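Local structure of nuclear receptor corepressor 2 (Homo sapiens, 4A69) at residues C80-Y83 against Y84-K88. The protein is a transcriptional corepressor of nuclear receptors, whose SANT-type domain here binds an inositol tetrakisphosphate together with the chain of another protein. Residues are numbered along the deposited sequence; the frame is centred on the assembly and turned at random.
Sequences CVLY and YYLTK. With I0P (D-myo inositol 1,4,5,6 tetrakisphosphate), chain Q.
The last turns of helix 77-87, the C-terminal helix of a Myb-like (SANT-type) domain, set Val-81 alongside Tyr-85 and present one wall of the inositol tetrakisphosphate pocket. Backbone bonds from i+4 to i build the scaffold: Tyr-85 N gives its hydrogen to Val-81 O at 3.2 Å, with matching bonds from Tyr-84 to Cys-80 and from Leu-86 to Leu-82. Val-81, short and branched, sets CG1 at the edge of the Tyr-85 ring, 3.9 Å from CE2, and bears on Phe-65 of helix 65-70 as well. The two tyrosines are turned against each other, CD2 of Tyr-84 standing over the centre of the Tyr-85 ring while CE2 of Tyr-85 lies in the plane of the Tyr-84 ring. Tyrosine suits both places, its ring packing on the protein and its hydroxyl reaching the phosphate P5: Tyr-84 OH donates to O35, and Tyr-85 OH to O25 at 2.6 Å. A phenylalanine in place of Tyr-85 would probably leave O25 without this hydroxyl donor. Lys-88, its long chain stretched out, hydrogen-bonds through NZ to O35 at 2.6 Å and to O36 of phosphate P6, bridging two phosphates with a charge that is likely to offset theirs; NZ of Lys-63 adds a further hydrogen bond to the ligand. Away from the ligand, CG of Leu-82 meets CD1 of Leu-86 at 3.7 Å, two branched apolar side chains one turn apart in van der Waals contact. Tyr-83, stacked on Trp-46, receives CG2 of Thr-87 over one face, a CH-pi contact 4.0 Å from the ring centroid. OG1 of Thr-87 sits between its own backbone N and carbonyl carbon (chi1 62°), which turns it back toward the preceding turn; there it donates to Tyr-83 O at 2.8 Å from above the carbonyl plane, and Thr-87 N adds a weak bond to the same oxygen.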
ATOM      1  N   CYS C  80     -15.877  13.808  -9.685  1.00 24.51           N
ATOM      2  CA  CYS C  80     -16.564  12.753 -10.438  1.00 24.98           C
ATOM      3  C   CYS C  80     -16.249  11.351  -9.906  1.00 24.30           C
ATOM      4  O   CYS C  80     -17.166  10.544  -9.727  1.00 23.67           O
ATOM      5  CB  CYS C  80     -16.223  12.823 -11.924  1.00 26.36           C
ATOM      6  SG  CYS C  80     -16.961  14.245 -12.745  1.00 29.83           S
ATOM      7  N   VAL C  81     -14.960  11.058  -9.687  1.00 23.50           N
ATOM      8  CA  VAL C  81     -14.555   9.800  -9.031  1.00 21.64           C
ATOM      9  C   VAL C  81     -15.272   9.665  -7.678  1.00 21.87           C
ATOM     10  O   VAL C  81     -15.858   8.625  -7.399  1.00 21.91           O
ATOM     11  CB  VAL C  81     -13.012   9.662  -8.837  1.00 20.51           C
ATOM     12  CG1 VAL C  81     -12.658   8.419  -8.025  1.00 19.39           C
ATOM     13  CG2 VAL C  81     -12.275   9.625 -10.165  1.00 19.50           C
ATOM     14  N   LEU C  82     -15.213  10.701  -6.842  1.00 21.16           N
ATOM     15  CA  LEU C  82     -15.845  10.637  -5.529  1.00 21.92           C
ATOM     16  C   LEU C  82     -17.365  10.382  -5.608  1.00 23.08           C
ATOM     17  O   LEU C  82     -17.904   9.569  -4.856  1.00 23.15           O
ATOM     18  CB  LEU C  82     -15.552  11.890  -4.716  1.00 20.67           C
ATOM     19  CG  LEU C  82     -16.129  11.927  -3.297  1.00 21.12           C
ATOM     20  CD1 LEU C  82     -15.551  10.848  -2.390  1.00 21.03           C
ATOM     21  CD2 LEU C  82     -15.978  13.305  -2.673  1.00 22.12           C
ATOM     22  N   TYR C  83     -18.037  11.079  -6.519  1.00 23.87           N
ATOM     23  CA  TYR C  83     -19.481  10.914  -6.719  1.00 25.37           C
ATOM     24  C   TYR C  83     -19.811   9.479  -7.126  1.00 24.50           C
ATOM     25  O   TYR C  83     -20.727   8.872  -6.569  1.00 25.80           O
ATOM     26  CB  TYR C  83     -19.999  11.915  -7.762  1.00 27.27           C
ATOM     27  CG  TYR C  83     -21.467  11.760  -8.113  1.00 28.67           C
ATOM     28  CD1 TYR C  83     -22.467  12.237  -7.254  1.00 29.03           C
ATOM     29  CD2 TYR C  83     -21.856  11.143  -9.304  1.00 29.19           C
ATOM     30  CE1 TYR C  83     -23.812  12.091  -7.571  1.00 29.89           C
ATOM     31  CE2 TYR C  83     -23.198  10.998  -9.629  1.00 31.12           C
ATOM     32  CZ  TYR C  83     -24.169  11.474  -8.761  1.00 30.75           C
ATOM     33  OH  TYR C  83     -25.500  11.332  -9.080  1.00 32.32           O
ATOM     34  N   TYR C  84     -19.042   8.938  -8.068  1.00 23.08           N
ATOM     35  CA  TYR C  84     -19.204   7.559  -8.527  1.00 22.91           C
ATOM     36  C   TYR C  84     -19.210   6.564  -7.369  1.00 22.95           C
ATOM     37  O   TYR C  84     -20.100   5.715  -7.286  1.00 21.89           O
ATOM     38  CB  TYR C  84     -18.110   7.197  -9.531  1.00 22.45           C
ATOM     39  CG  TYR C  84     -18.029   5.736  -9.904  1.00 21.62           C
ATOM     40  CD1 TYR C  84     -18.918   5.188 -10.830  1.00 20.99           C
ATOM     41  CD2 TYR C  84     -17.019   4.911  -9.390  1.00 22.17           C
ATOM     42  CE1 TYR C  84     -18.845   3.865 -11.192  1.00 20.71           C
ATOM     43  CE2 TYR C  84     -16.934   3.567  -9.761  1.00 21.55           C
ATOM     44  CZ  TYR C  84     -17.856   3.053 -10.660  1.00 21.51           C
ATOM     45  OH  TYR C  84     -17.807   1.739 -11.061  1.00 20.57           O
ATOM     46  N   TYR C  85     -18.236   6.683  -6.465  1.00 21.99           N
ATOM     47  CA  TYR C  85     -18.177   5.766  -5.324  1.00 21.45           C
ATOM     48  C   TYR C  85     -19.243   6.026  -4.261  1.00 22.41           C
ATOM     49  O   TYR C  85     -19.705   5.095  -3.617  1.00 23.22           O
ATOM     50  CB  TYR C  85     -16.789   5.762  -4.706  1.00 19.96           C
ATOM     51  CG  TYR C  85     -15.795   4.979  -5.524  1.00 19.02           C
ATOM     52  CD1 TYR C  85     -15.820   3.583  -5.531  1.00 19.42           C
ATOM     53  CD2 TYR C  85     -14.847   5.629  -6.310  1.00 18.58           C
ATOM     54  CE1 TYR C  85     -14.920   2.852  -6.296  1.00 18.88           C
ATOM     55  CE2 TYR C  85     -13.934   4.913  -7.071  1.00 18.28           C
ATOM     56  CZ  TYR C  85     -13.972   3.523  -7.052  1.00 18.66           C
ATOM     57  OH  TYR C  85     -13.084   2.802  -7.807  1.00 18.77           O
ATOM     58  N   LEU C  86     -19.624   7.289  -4.080  1.00 23.46           N
ATOM     59  CA  LEU C  86     -20.647   7.651  -3.087  1.00 24.67           C
ATOM     60  C   LEU C  86     -22.069   7.191  -3.488  1.00 24.77           C
ATOM     61  O   LEU C  86     -22.920   6.970  -2.627  1.00 25.66           O
ATOM     62  CB  LEU C  86     -20.592   9.154  -2.776  1.00 25.05           C
ATOM     63  CG  LEU C  86     -19.458   9.606  -1.832  1.00 25.20           C
ATOM     64  CD1 LEU C  86     -19.356  11.123  -1.773  1.00 25.59           C
ATOM     65  CD2 LEU C  86     -19.608   9.036  -0.428  1.00 26.44           C
ATOM     66  N   THR C  87     -22.285   6.984  -4.783  1.00 24.88           N
ATOM     67  CA  THR C  87     -23.611   6.692  -5.314  1.00 26.78           C
ATOM     68  C   THR C  87     -23.820   5.329  -5.985  1.00 28.99           C
ATOM     69  O   THR C  87     -24.959   4.873  -6.071  1.00 29.08           O
ATOM     70  CB  THR C  87     -24.048   7.780  -6.307  1.00 25.93           C
ATOM     71  OG1 THR C  87     -23.137   7.808  -7.414  1.00 25.44           O
ATOM     72  CG2 THR C  87     -24.066   9.137  -5.625  1.00 23.61           C
ATOM     73  N   LYS C  88     -22.748   4.679  -6.447  1.00 30.67           N
ATOM     74  CA  LYS C  88     -22.890   3.484  -7.297  1.00 32.27           C
ATOM     75  C   LYS C  88     -23.602   2.282  -6.650  1.00 36.32           C
ATOM     76  O   LYS C  88     -23.884   1.297  -7.330  1.00 37.15           O
ATOM     77  CB  LYS C  88     -21.557   3.053  -7.931  1.00 31.47           C
ATOM     78  CG  LYS C  88     -20.590   2.354  -6.991  1.00 30.57           C
ATOM     79  CD  LYS C  88     -19.520   1.609  -7.767  1.00 29.62           C
ATOM     80  CE  LYS C  88     -18.661   0.771  -6.834  1.00 28.46           C
ATOM     81  NZ  LYS C  88     -17.780  -0.156  -7.586  1.00 25.69           N
TER
HETATM   82  O21 I0P Q 501     -17.819  -6.525  -5.795  1.00 29.90           O
HETATM   83  P1  I0P Q 501     -18.100  -5.832  -7.110  1.00 29.39           P
HETATM   84  O41 I0P Q 501     -18.974  -4.594  -7.031  1.00 27.71           O
HETATM   85  O31 I0P Q 501     -18.488  -6.738  -8.242  1.00 30.31           O
HETATM   86  O11 I0P Q 501     -16.641  -5.249  -7.507  1.00 27.51           O
HETATM   87  C1  I0P Q 501     -16.447  -4.521  -8.718  1.00 24.46           C
HETATM   88  C6  I0P Q 501     -15.517  -3.327  -8.506  1.00 23.24           C
HETATM   89  O16 I0P Q 501     -16.117  -2.490  -7.532  1.00 22.96           O
HETATM   90  P6  I0P Q 501     -15.361  -2.078  -6.180  1.00 25.54           P
HETATM   91  O46 I0P Q 501     -14.140  -1.310  -6.656  1.00 26.61           O
HETATM   92  O26 I0P Q 501     -14.970  -3.352  -5.503  1.00 24.51           O
HETATM   93  O36 I0P Q 501     -16.353  -1.226  -5.442  1.00 24.19           O
HETATM   94  C5  I0P Q 501     -15.302  -2.567  -9.817  1.00 22.24           C
HETATM   95  O15 I0P Q 501     -14.411  -1.468  -9.615  1.00 21.48           O
HETATM   96  P5  I0P Q 501     -14.795   0.085  -9.629  1.00 20.64           P
HETATM   97  O45 I0P Q 501     -14.079   0.641 -10.841  1.00 20.09           O
HETATM   98  O35 I0P Q 501     -16.306   0.174  -9.714  1.00 21.04           O
HETATM   99  O25 I0P Q 501     -14.242   0.539  -8.310  1.00 20.93           O
HETATM  100  C2  I0P Q 501     -15.896  -5.481  -9.762  1.00 24.36           C
HETATM  101  O12 I0P Q 501     -14.702  -6.095  -9.243  1.00 25.01           O
HETATM  102  C3  I0P Q 501     -15.624  -4.742 -11.065  1.00 23.89           C
HETATM  103  O13 I0P Q 501     -14.987  -5.645 -11.956  1.00 26.66           O
HETATM  104  C4  I0P Q 501     -14.722  -3.516 -10.877  1.00 23.36           C
HETATM  105  O14 I0P Q 501     -14.610  -2.850 -12.129  1.00 21.77           O
HETATM  106  P4  I0P Q 501     -13.454  -3.138 -13.195  1.00 24.23           P
HETATM  107  O24 I0P Q 501     -12.206  -3.324 -12.367  1.00 22.60           O
HETATM  108  O44 I0P Q 501     -13.830  -4.415 -13.911  1.00 24.25           O
HETATM  109  O34 I0P Q 501     -13.532  -1.917 -14.086  1.00 22.03           O